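Local coordinates for protein probable cobalt-precorrin-6B C(15)-methyltransferase (decarboxylating) (Methanothermobacter thermautotrophicus, PDB 1L3I) that probably methylates C-15 of cobalt-precorrin-6B with S-adenosyl-L-methionine and decarboxylates C-12, giving cobalt-precorrin-7 in anaerobic cobalamin biosynthesis, at residues C42-A52 / A67-H78; A52-R63 / L80-A91. One frame throughout, in Å; residues are numbered along the deposited sequence.

Contact 1. Residues C42-A52 / A67-H78. With SAH (S-adenosyl-L-homocysteine), chain G.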
loop_
_atom_site.group_PDB
_atom_site.type_symbol
_atom_site.label_atom_id
_atom_site.label_comp_id
_atom_site.label_asym_id
_atom_site.label_seq_id
_atom_site.Cartn_x
_atom_site.Cartn_y
_atom_site.Cartn_z
ATOM N N CYS A 42 15.076 -21.461 6.240
ATOM C CA CYS A 42 15.639 -20.404 7.072
ATOM C C CYS A 42 16.382 -19.274 6.363
ATOM O O CYS A 42 16.561 -18.210 6.950
ATOM C CB CYS A 42 16.484 -20.979 8.210
ATOM S SG CYS A 42 17.882 -21.977 7.742
ATOM N N GLY A 43 16.787 -19.497 5.113
ATOM C CA GLY A 43 17.485 -18.482 4.334
ATOM C C GLY A 43 18.656 -17.824 5.050
ATOM O O GLY A 43 19.582 -18.506 5.453
ATOM N N THR A 44 18.599 -16.497 5.182
ATOM C CA THR A 44 19.622 -15.703 5.861
ATOM C C THR A 44 19.562 -15.860 7.397
ATOM O O THR A 44 20.535 -15.580 8.097
ATOM C CB THR A 44 19.490 -14.220 5.460
ATOM O OG1 THR A 44 19.614 -14.101 4.044
ATOM C CG2 THR A 44 20.550 -13.362 6.110
ATOM N N GLY A 45 18.412 -16.278 7.917
ATOM C CA GLY A 45 18.281 -16.476 9.347
ATOM C C GLY A 45 17.410 -15.470 10.060
ATOM O O GLY A 45 17.277 -15.530 11.278
ATOM N N GLY A 46 16.765 -14.580 9.317
ATOM C CA GLY A 46 15.908 -13.573 9.925
ATOM C C GLY A 46 14.869 -14.091 10.920
ATOM O O GLY A 46 14.683 -13.526 11.990
ATOM N N VAL A 47 14.172 -15.164 10.569
ATOM C CA VAL A 47 13.150 -15.722 11.453
ATOM C C VAL A 47 13.779 -16.620 12.516
ATOM O O VAL A 47 13.387 -16.579 13.675
ATOM C CB VAL A 47 12.075 -16.474 10.631
ATOM C CG1 VAL A 47 11.071 -17.130 11.533
ATOM C CG2 VAL A 47 11.378 -15.496 9.680
ATOM N N THR A 48 14.785 -17.389 12.107
ATOM C CA THR A 48 15.491 -18.290 13.016
ATOM C C THR A 48 16.128 -17.580 14.230
ATOM O O THR A 48 16.004 -18.046 15.373
ATOM C CB THR A 48 16.554 -19.114 12.265
ATOM O OG1 THR A 48 15.887 -20.037 11.395
ATOM C CG2 THR A 48 17.448 -19.878 13.232
ATOM N N LEU A 49 16.793 -16.449 13.987
ATOM C CA LEU A 49 17.425 -15.696 15.064
ATOM C C LEU A 49 16.418 -15.203 16.097
ATOM O O LEU A 49 16.656 -15.320 17.301
ATOM C CB LEU A 49 18.243 -14.532 14.510
ATOM C CG LEU A 49 19.727 -14.854 14.330
ATOM C CD1 LEU A 49 19.967 -15.711 13.095
ATOM C CD2 LEU A 49 20.498 -13.581 14.228
ATOM N N GLU A 50 15.284 -14.685 15.628
ATOM C CA GLU A 50 14.233 -14.187 16.518
ATOM C C GLU A 50 13.624 -15.305 17.355
ATOM O O GLU A 50 13.377 -15.129 18.549
ATOM C CB GLU A 50 13.137 -13.475 15.721
ATOM C CG GLU A 50 13.641 -12.323 14.856
ATOM C CD GLU A 50 14.365 -11.235 15.649
ATOM O OE1 GLU A 50 14.160 -11.119 16.871
ATOM O OE2 GLU A 50 15.134 -10.474 15.034
ATOM N N LEU A 51 13.376 -16.447 16.717
ATOM C CA LEU A 51 12.821 -17.609 17.416
ATOM C C LEU A 51 13.845 -18.168 18.400
ATOM O O LEU A 51 13.483 -18.572 19.515
ATOM C CB LEU A 51 12.437 -18.702 16.426
ATOM C CG LEU A 51 11.177 -18.479 15.597
ATOM C CD1 LEU A 51 11.077 -19.592 14.571
ATOM C CD2 LEU A 51 9.954 -18.441 16.517
ATOM N N ALA A 52 15.117 -18.171 17.995
ATOM C CA ALA A 52 16.207 -18.676 18.827
ATOM C C ALA A 52 16.209 -18.073 20.235
ATOM O O ALA A 52 16.316 -18.793 21.237
ATOM C CB ALA A 52 17.552 -18.422 18.143
ATOM N N ALA A 67 22.589 -21.280 2.641
ATOM C CA ALA A 67 21.609 -20.667 3.529
ATOM C C ALA A 67 21.900 -21.179 4.954
ATOM O O ALA A 67 21.853 -20.418 5.922
ATOM C CB ALA A 67 20.208 -21.048 3.109
ATOM N N ILE A 68 22.259 -22.459 5.070
ATOM C CA ILE A 68 22.555 -23.048 6.377
ATOM C C ILE A 68 23.815 -22.406 6.974
ATOM O O ILE A 68 23.886 -22.128 8.173
ATOM C CB ILE A 68 22.729 -24.578 6.272
ATOM C CG1 ILE A 68 21.391 -25.241 5.886
ATOM C CG2 ILE A 68 23.288 -25.138 7.577
ATOM C CD1 ILE A 68 20.282 -25.062 6.907
ATOM N N SER A 69 24.782 -22.140 6.104
ATOM C CA SER A 69 26.026 -21.502 6.515
ATOM C C SER A 69 25.789 -20.042 6.956
ATOM O O SER A 69 26.312 -19.613 7.988
ATOM C CB SER A 69 27.027 -21.578 5.354
ATOM O OG SER A 69 28.206 -20.837 5.621
ATOM N N THR A 70 24.994 -19.297 6.181
ATOM C CA THR A 70 24.666 -17.892 6.469
ATOM C C THR A 70 23.899 -17.763 7.789
ATOM O O THR A 70 24.183 -16.864 8.597
ATOM C CB THR A 70 23.842 -17.285 5.316
ATOM O OG1 THR A 70 24.587 -17.406 4.102
ATOM C CG2 THR A 70 23.521 -15.825 5.568
ATOM N N THR A 71 22.944 -18.673 8.002
ATOM C CA THR A 71 22.164 -18.683 9.242
ATOM C C THR A 71 23.076 -18.991 10.452
ATOM O O THR A 71 23.012 -18.272 11.451
ATOM C CB THR A 71 20.940 -19.662 9.170
ATOM O OG1 THR A 71 20.037 -19.226 8.150
ATOM C CG2 THR A 71 20.159 -19.684 10.491
ATOM N N GLU A 72 23.957 -19.996 10.359
ATOM C CA GLU A 72 24.850 -20.324 11.491
ATOM C C GLU A 72 25.777 -19.143 11.786
ATOM O O GLU A 72 26.008 -18.777 12.941
ATOM C CB GLU A 72 25.658 -21.607 11.236
ATOM C CG GLU A 72 26.623 -22.041 12.375
ATOM C CD GLU A 72 25.981 -22.201 13.797
ATOM O OE1 GLU A 72 24.849 -22.730 13.942
ATOM O OE2 GLU A 72 26.641 -21.839 14.809
HETATM N N MSE A 73 26.220 -18.496 10.720
HETATM C CA MSE A 73 27.092 -17.336 10.818
HETATM C C MSE A 73 26.379 -16.191 11.562
HETATM O O MSE A 73 26.954 -15.568 12.456
HETATM C CB MSE A 73 27.449 -16.901 9.411
HETATM C CG MSE A 73 28.769 -16.216 9.293
HETATM SE SE MSE A 73 28.667 -15.022 7.802
HETATM C CE MSE A 73 28.825 -13.395 8.789
ATOM N N ASN A 74 25.135 -15.908 11.173
ATOM C CA ASN A 74 24.351 -14.848 11.815
ATOM C C ASN A 74 23.951 -15.210 13.258
ATOM O O ASN A 74 23.842 -14.330 14.122
ATOM C CB ASN A 74 23.123 -14.483 10.963
ATOM C CG ASN A 74 23.487 -13.594 9.778
ATOM O OD1 ASN A 74 24.260 -12.646 9.910
ATOM N ND2 ASN A 74 22.929 -13.899 8.609
ATOM N N LEU A 75 23.749 -16.503 13.513
ATOM C CA LEU A 75 23.421 -16.974 14.859
ATOM C C LEU A 75 24.631 -16.715 15.758
ATOM O O LEU A 75 24.518 -16.102 16.820
ATOM C CB LEU A 75 23.137 -18.470 14.840
ATOM C CG LEU A 75 21.771 -18.895 14.329
ATOM C CD1 LEU A 75 21.730 -20.408 14.189
ATOM C CD2 LEU A 75 20.728 -18.397 15.300
ATOM N N GLN A 76 25.801 -17.142 15.300
ATOM C CA GLN A 76 27.019 -16.956 16.071
ATOM C C GLN A 76 27.345 -15.513 16.397
ATOM O O GLN A 76 27.699 -15.210 17.530
ATOM C CB GLN A 76 28.207 -17.575 15.374
ATOM C CG GLN A 76 29.464 -17.409 16.188
ATOM C CD GLN A 76 30.684 -17.574 15.352
ATOM O OE1 GLN A 76 31.389 -18.583 15.461
ATOM N NE2 GLN A 76 30.935 -16.602 14.467
ATOM N N ARG A 77 27.271 -14.633 15.406
ATOM C CA ARG A 77 27.562 -13.211 15.624
ATOM C C ARG A 77 26.643 -12.516 16.648
ATOM O O ARG A 77 26.986 -11.470 17.195
ATOM C CB ARG A 77 27.525 -12.469 14.289
ATOM C CG ARG A 77 28.697 -12.812 13.373
ATOM C CD ARG A 77 28.496 -12.263 11.961
ATOM N NE ARG A 77 27.526 -11.186 11.913
ATOM C CZ ARG A 77 27.823 -9.902 11.727
ATOM N NH1 ARG A 77 29.087 -9.526 11.566
ATOM N NH2 ARG A 77 26.845 -8.988 11.693
ATOM N N HIS A 78 25.461 -13.069 16.880
ATOM C CA HIS A 78 24.564 -12.472 17.863
ATOM C C HIS A 78 24.564 -13.238 19.191
ATOM O O HIS A 78 23.727 -12.979 20.062
ATOM C CB HIS A 78 23.138 -12.339 17.304
ATOM C CG HIS A 78 23.010 -11.292 16.254
ATOM N ND1 HIS A 78 22.842 -9.960 16.540
ATOM C CD2 HIS A 78 23.083 -11.378 14.894
ATOM C CE1 HIS A 78 22.825 -9.259 15.414
ATOM N NE2 HIS A 78 22.968 -10.101 14.407
HETATM N N SAH G . 12.948 -15.921 6.147
HETATM C CA SAH G . 14.384 -15.960 5.851
HETATM C CB SAH G . 14.650 -16.011 4.323
HETATM C CG SAH G . 14.037 -17.266 3.641
HETATM S SD SAH G . 14.318 -17.439 1.874
HETATM C C SAH G . 15.045 -14.736 6.470
HETATM O O SAH G . 14.312 -13.955 7.103
HETATM O OXT SAH G . 16.276 -14.585 6.334
HETATM C "C5'" SAH G . 13.511 -18.981 1.521
HETATM C "C4'" SAH G . 14.377 -20.164 1.770
HETATM O "O4'" SAH G . 13.562 -21.292 1.400
HETATM C "C3'" SAH G . 15.720 -20.266 0.890
HETATM O "O3'" SAH G . 17.009 -20.212 1.583
HETATM C "C2'" SAH G . 15.437 -21.588 0.138
HETATM O "O2'" SAH G . 16.563 -22.367 -0.296
HETATM C "C1'" SAH G . 14.503 -22.283 1.102
HETATM N N9 SAH G . 13.654 -23.369 0.630
HETATM C C8 SAH G . 12.686 -23.318 -0.404
HETATM N N7 SAH G . 12.097 -24.465 -0.553
HETATM C C5 SAH G . 12.690 -25.325 0.399
HETATM C C6 SAH G . 12.496 -26.676 0.738
HETATM N N6 SAH G . 11.591 -27.440 0.115
HETATM N N1 SAH G . 13.240 -27.231 1.736
HETATM C C2 SAH G . 14.131 -26.459 2.346
HETATM N N3 SAH G . 14.405 -25.186 2.121
HETATM C C4 SAH G . 13.651 -24.663 1.133
#

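Contact 2. Residues A52-R63 / L80-A91. With SAH (S-adenosyl-L-homocysteine), chain G.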
loop_
_atom_site.group_PDB
_atom_site.type_symbol
_atom_site.label_atom_id
_atom_site.label_comp_id
_atom_site.label_asym_id
_atom_site.label_seq_id
_atom_site.Cartn_x
_atom_site.Cartn_y
_atom_site.Cartn_z
ATOM N N ALA A 52 15.117 -18.171 17.995
ATOM C CA ALA A 52 16.207 -18.676 18.827
ATOM C C ALA A 52 16.209 -18.073 20.235
ATOM O O ALA A 52 16.316 -18.793 21.237
ATOM C CB ALA A 52 17.552 -18.422 18.143
ATOM N N GLY A 53 16.057 -16.757 20.313
ATOM C CA GLY A 53 16.058 -16.105 21.610
ATOM C C GLY A 53 14.744 -16.119 22.366
ATOM O O GLY A 53 14.658 -15.490 23.412
ATOM N N ARG A 54 13.733 -16.842 21.880
ATOM C CA ARG A 54 12.439 -16.852 22.564
ATOM C C ARG A 54 11.847 -18.212 22.885
ATOM O O ARG A 54 10.978 -18.320 23.765
ATOM C CB ARG A 54 11.413 -16.023 21.785
ATOM C CG ARG A 54 11.821 -14.577 21.648
ATOM C CD ARG A 54 10.815 -13.782 20.906
ATOM N NE ARG A 54 11.387 -12.501 20.514
ATOM C CZ ARG A 54 10.740 -11.555 19.849
ATOM N NH1 ARG A 54 9.481 -11.739 19.477
ATOM N NH2 ARG A 54 11.345 -10.400 19.606
ATOM N N VAL A 55 12.285 -19.248 22.177
ATOM C CA VAL A 55 11.754 -20.583 22.406
ATOM C C VAL A 55 12.811 -21.537 22.963
ATOM O O VAL A 55 13.980 -21.168 23.134
ATOM C CB VAL A 55 11.067 -21.172 21.127
ATOM C CG1 VAL A 55 9.969 -20.257 20.653
ATOM C CG2 VAL A 55 12.071 -21.397 20.023
ATOM N N ARG A 56 12.389 -22.767 23.249
ATOM C CA ARG A 56 13.289 -23.780 23.801
ATOM C C ARG A 56 14.220 -24.376 22.745
ATOM O O ARG A 56 15.431 -24.376 22.925
ATOM C CB ARG A 56 12.467 -24.876 24.501
ATOM C CG ARG A 56 13.273 -26.017 25.148
ATOM C CD ARG A 56 12.399 -26.895 26.045
ATOM N NE ARG A 56 11.049 -27.055 25.505
ATOM C CZ ARG A 56 10.293 -28.146 25.609
ATOM N NH1 ARG A 56 10.743 -29.222 26.238
ATOM N NH2 ARG A 56 9.073 -28.163 25.067
ATOM N N ARG A 57 13.657 -24.851 21.639
ATOM C CA ARG A 57 14.444 -25.449 20.573
ATOM C C ARG A 57 13.890 -25.028 19.209
ATOM O O ARG A 57 12.668 -24.997 19.012
ATOM C CB ARG A 57 14.433 -26.986 20.719
ATOM C CG ARG A 57 15.040 -27.791 19.567
ATOM C CD ARG A 57 16.553 -27.595 19.388
ATOM N NE ARG A 57 17.353 -28.165 20.479
ATOM C CZ ARG A 57 18.671 -27.996 20.639
ATOM N NH1 ARG A 57 19.376 -27.270 19.776
ATOM N NH2 ARG A 57 19.291 -28.544 21.671
ATOM N N VAL A 58 14.785 -24.668 18.291
ATOM C CA VAL A 58 14.390 -24.262 16.954
ATOM C C VAL A 58 15.074 -25.194 15.977
ATOM O O VAL A 58 16.241 -25.527 16.153
ATOM C CB VAL A 58 14.852 -22.805 16.605
ATOM C CG1 VAL A 58 14.336 -22.400 15.235
ATOM C CG2 VAL A 58 14.373 -21.813 17.633
ATOM N N TYR A 59 14.328 -25.664 14.984
ATOM C CA TYR A 59 14.859 -26.522 13.928
ATOM C C TYR A 59 14.828 -25.687 12.647
ATOM O O TYR A 59 13.752 -25.365 12.142
ATOM C CB TYR A 59 13.975 -27.758 13.761
ATOM C CG TYR A 59 14.051 -28.710 14.912
ATOM C CD1 TYR A 59 13.173 -28.596 15.989
ATOM C CD2 TYR A 59 15.042 -29.693 14.968
ATOM C CE1 TYR A 59 13.283 -29.430 17.096
ATOM C CE2 TYR A 59 15.162 -30.538 16.064
ATOM C CZ TYR A 59 14.286 -30.399 17.125
ATOM O OH TYR A 59 14.415 -31.219 18.216
ATOM N N ALA A 60 15.997 -25.286 12.150
ATOM C CA ALA A 60 16.105 -24.470 10.938
ATOM C C ALA A 60 16.502 -25.335 9.738
ATOM O O ALA A 60 17.590 -25.890 9.688
ATOM C CB ALA A 60 17.111 -23.357 11.148
ATOM N N ILE A 61 15.621 -25.396 8.751
ATOM C CA ILE A 61 15.832 -26.219 7.570
ATOM C C ILE A 61 16.050 -25.388 6.308
ATOM O O ILE A 61 15.440 -24.321 6.154
ATOM C CB ILE A 61 14.575 -27.078 7.320
ATOM C CG1 ILE A 61 14.243 -27.922 8.541
ATOM C CG2 ILE A 61 14.736 -27.935 6.095
ATOM C CD1 ILE A 61 12.861 -28.548 8.483
ATOM N N ASP A 62 16.891 -25.894 5.401
ATOM C CA ASP A 62 17.141 -25.246 4.115
ATOM C C ASP A 62 17.846 -26.163 3.109
ATOM O O ASP A 62 18.754 -26.905 3.465
ATOM C CB ASP A 62 17.935 -23.954 4.282
ATOM C CG ASP A 62 17.596 -22.933 3.208
ATOM O OD1 ASP A 62 17.858 -23.214 2.019
ATOM O OD2 ASP A 62 17.056 -21.861 3.557
ATOM N N ARG A 63 17.387 -26.106 1.861
ATOM C CA ARG A 63 17.959 -26.876 0.752
ATOM C C ARG A 63 19.373 -26.371 0.485
ATOM O O ARG A 63 20.288 -27.141 0.185
ATOM C CB ARG A 63 17.194 -26.607 -0.548
ATOM C CG ARG A 63 15.790 -27.091 -0.651
ATOM C CD ARG A 63 15.222 -26.669 -1.991
ATOM N NE ARG A 63 13.875 -27.195 -2.186
ATOM C CZ ARG A 63 13.260 -27.278 -3.361
ATOM N NH1 ARG A 63 13.859 -26.879 -4.469
ATOM N NH2 ARG A 63 12.022 -27.760 -3.425
ATOM N N LEU A 80 23.932 -16.424 19.651
ATOM C CA LEU A 80 22.835 -17.363 19.707
ATOM C C LEU A 80 23.231 -18.654 18.993
ATOM O O LEU A 80 24.376 -18.803 18.542
ATOM C CB LEU A 80 21.597 -16.756 19.037
ATOM C CG LEU A 80 21.115 -15.377 19.493
ATOM C CD1 LEU A 80 19.998 -14.922 18.583
ATOM C CD2 LEU A 80 20.664 -15.397 20.942
ATOM N N GLY A 81 22.306 -19.606 18.935
ATOM C CA GLY A 81 22.576 -20.845 18.237
ATOM C C GLY A 81 22.693 -22.121 19.029
ATOM O O GLY A 81 22.525 -23.200 18.452
ATOM N N ASP A 82 22.928 -22.043 20.335
ATOM C CA ASP A 82 23.075 -23.293 21.074
ATOM C C ASP A 82 21.778 -24.116 21.235
ATOM O O ASP A 82 21.830 -25.295 21.592
ATOM C CB ASP A 82 23.849 -23.084 22.390
ATOM C CG ASP A 82 23.232 -22.036 23.292
ATOM O OD1 ASP A 82 22.252 -21.368 22.901
ATOM O OD2 ASP A 82 23.750 -21.874 24.425
ATOM N N ASN A 83 20.637 -23.518 20.881
ATOM C CA ASN A 83 19.335 -24.205 20.950
ATOM C C ASN A 83 18.730 -24.353 19.550
ATOM O O ASN A 83 17.536 -24.638 19.397
ATOM C CB ASN A 83 18.346 -23.452 21.857
ATOM C CG ASN A 83 17.956 -22.084 21.307
ATOM O OD1 ASN A 83 18.743 -21.415 20.633
ATOM N ND2 ASN A 83 16.735 -21.650 21.618
ATOM N N VAL A 84 19.568 -24.154 18.538
ATOM C CA VAL A 84 19.158 -24.245 17.146
ATOM C C VAL A 84 19.798 -25.464 16.475
ATOM O O VAL A 84 21.014 -25.647 16.518
ATOM C CB VAL A 84 19.545 -22.952 16.353
ATOM C CG1 VAL A 84 19.220 -23.117 14.880
ATOM C CG2 VAL A 84 18.817 -21.740 16.915
ATOM N N THR A 85 18.967 -26.296 15.870
ATOM C CA THR A 85 19.431 -27.477 15.166
ATOM C C THR A 85 19.296 -27.184 13.682
ATOM O O THR A 85 18.185 -27.109 13.160
ATOM C CB THR A 85 18.584 -28.705 15.528
ATOM O OG1 THR A 85 18.620 -28.909 16.946
ATOM C CG2 THR A 85 19.105 -29.945 14.829
ATOM N N LEU A 86 20.423 -26.926 13.031
ATOM C CA LEU A 86 20.454 -26.640 11.596
ATOM C C LEU A 86 20.355 -27.942 10.815
ATOM O O LEU A 86 21.012 -28.920 11.149
ATOM C CB LEU A 86 21.742 -25.887 11.236
ATOM C CG LEU A 86 21.782 -24.451 11.749
ATOM C CD1 LEU A 86 23.199 -23.993 11.881
ATOM C CD2 LEU A 86 21.004 -23.552 10.811
HETATM N N MSE A 87 19.536 -27.948 9.775
HETATM C CA MSE A 87 19.351 -29.139 8.972
HETATM C C MSE A 87 19.368 -28.832 7.484
HETATM O O MSE A 87 18.441 -28.193 6.972
HETATM C CB MSE A 87 18.020 -29.798 9.320
HETATM C CG MSE A 87 17.855 -30.115 10.783
HETATM SE SE MSE A 87 16.187 -31.028 11.112
HETATM C CE MSE A 87 15.059 -29.493 11.327
ATOM N N GLU A 88 20.428 -29.249 6.794
ATOM C CA GLU A 88 20.497 -29.015 5.365
ATOM C C GLU A 88 19.714 -30.122 4.694
ATOM O O GLU A 88 19.824 -31.284 5.080
ATOM C CB GLU A 88 21.925 -29.022 4.838
ATOM C CG GLU A 88 21.979 -28.646 3.368
ATOM C CD GLU A 88 23.261 -29.050 2.690
ATOM O OE1 GLU A 88 24.347 -28.836 3.266
ATOM O OE2 GLU A 88 23.188 -29.573 1.555
ATOM N N GLY A 89 18.913 -29.760 3.697
ATOM C CA GLY A 89 18.139 -30.755 2.981
ATOM C C GLY A 89 16.765 -30.248 2.617
ATOM O O GLY A 89 16.348 -29.164 3.026
ATOM N N ASP A 90 16.066 -31.049 1.832
ATOM C CA ASP A 90 14.729 -30.713 1.392
ATOM C C ASP A 90 13.808 -30.841 2.616
ATOM O O ASP A 90 13.900 -31.802 3.373
ATOM C CB ASP A 90 14.325 -31.676 0.278
ATOM C CG ASP A 90 13.188 -31.147 -0.563
ATOM O OD1 ASP A 90 13.228 -29.955 -0.961
ATOM O OD2 ASP A 90 12.259 -31.938 -0.834
ATOM N N ALA A 91 12.930 -29.862 2.788
ATOM C CA ALA A 91 12.013 -29.798 3.921
ATOM C C ALA A 91 11.214 -31.032 4.327
ATOM O O ALA A 91 11.239 -31.412 5.501
ATOM C CB ALA A 91 11.067 -28.606 3.776
HETATM N N SAH G . 12.948 -15.921 6.147
HETATM C CA SAH G . 14.384 -15.960 5.851
HETATM C CB SAH G . 14.650 -16.011 4.323
HETATM C CG SAH G . 14.037 -17.266 3.641
HETATM S SD SAH G . 14.318 -17.439 1.874
HETATM C C SAH G . 15.045 -14.736 6.470
HETATM O O SAH G . 14.312 -13.955 7.103
HETATM O OXT SAH G . 16.276 -14.585 6.334
HETATM C "C5'" SAH G . 13.511 -18.981 1.521
HETATM C "C4'" SAH G . 14.377 -20.164 1.770
HETATM O "O4'" SAH G . 13.562 -21.292 1.400
HETATM C "C3'" SAH G . 15.720 -20.266 0.890
HETATM O "O3'" SAH G . 17.009 -20.212 1.583
HETATM C "C2'" SAH G . 15.437 -21.588 0.138
HETATM O "O2'" SAH G . 16.563 -22.367 -0.296
HETATM C "C1'" SAH G . 14.503 -22.283 1.102
HETATM N N9 SAH G . 13.654 -23.369 0.630
HETATM C C8 SAH G . 12.686 -23.318 -0.404
HETATM N N7 SAH G . 12.097 -24.465 -0.553
HETATM C C5 SAH G . 12.690 -25.325 0.399
HETATM C C6 SAH G . 12.496 -26.676 0.738
HETATM N N6 SAH G . 11.591 -27.440 0.115
HETATM N N1 SAH G . 13.240 -27.231 1.736
HETATM C C2 SAH G . 14.131 -26.459 2.346
HETATM N N3 SAH G . 14.405 -25.186 2.121
HETATM C C4 SAH G . 13.651 -24.663 1.133
#

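Contact 1. Residues C42-A52 / A67-H78
The methyl CD2 of Leu49 meets the imidazole of His78 obliquely, 3.5 Å from ring atom CD2 of His78. The backbone O of Asn74 lies at the edge of that ring, in its plane, and His78 NE2 is hydrogen-bonded to the carbonyl O of Glu6. The second flat group is the amide of Asn74: its ND2 donates to Thr44 O at 3.0 Å, with the acceptor close to the amide plane. OD1 of Asn74 takes the backbone N-H of Ile8, and with both ends engaged the amide's rotation is fixed. Leu49, whose chi1 of -95° departs from a staggered position, also brings CD1 to 3.6 Å from Leu75 CD2. Nearer the cofactor, Thr71 CG2 packs on Thr48 CG2, while Thr71 OG1 stands 2.8 Å from Gly43 O and has Ala67 O within reach as well. Because Gly45 has no side chain, which would press on Thr71 CG2, the turn from Cys42 to Gly45 can lie close to the helix. Just beyond it, Gly46 N donates to the carboxylate OXT of S-adenosylhomocysteine at 3.0 Å. Such a glycine-rich turn between strand and helix, gripping the cofactor's amino-acid end, is the signature loop of Rossmann-like methyltransferases.

Contact 2. Residues A52-R63 / L80-A91
Ala52 ends its helix with a carbonyl that receives Asn83 ND2 at 2.9 Å, in the carbonyl plane and on a lone pair. The same ND2 reaches Arg56 O at 3.3 Å, but from above that carbonyl's plane. Asn83 can span both because its chi1 of 66° tucks CG between its own backbone N and carbonyl carbon. With an alanine here, these two carbonyls would probably lose this donor, and the turn into strand 57-62 would be less firmly held. Arg57, bent at chi2 and chi3, folds back so that Asn83 CA lies over one face of its guanidinium. From Val58 on, parallel-strand bonds run to Gly89, beginning with Val58 N to Asn83 O. The Tyr59 ring lies alongside Thr85, with CD2 of Tyr59 3.7 Å from Thr85 CB. On the opposite face Ala60 CB meets Leu86 CD2 at 3.9 Å, whereas Ile61 shares the face of Tyr59 and the selenomethionine Met87. Asp62 takes both ribose hydroxyls of S-adenosylhomocysteine, O2' on OD1 at 2.8 Å and O3' on OD2 at 2.6 Å. Finally, Arg63 NE forms a salt bridge with Asp90 OD1 at 3.1 Å, and Ala91 N donates to adenine N1 at 2.9 Å. An acidic residue closing the second strand of the sheet in chain order, with the adenine beside the next strand's end, is characteristic of the Rossmann-like methyltransferase cofactor site.

In the fold
The two contacts serve one cofactor site but are built by different chemistry. Contact 1 is a buried helix-on-helix layer, largely methyl packing with one settled side-chain hydrogen bond across it, whereas contact 2 is only partly buried: strand 84-88 is the outermost strand on its side of the chain's sheet, and regular backbone bonds carry the pairing. Helix 65-77, half of contact 1, is also the crossover linking the strands of contact 2, and Ala52 belongs to both. Leu75 and Thr48 pack on Val84, setting the helices against the sheet. The contacts join directly where Gly43 N probably bonds to Asp62 OD2, so that the loop holding the amino-acid end and the strand holding the ribose form one continuous pocket.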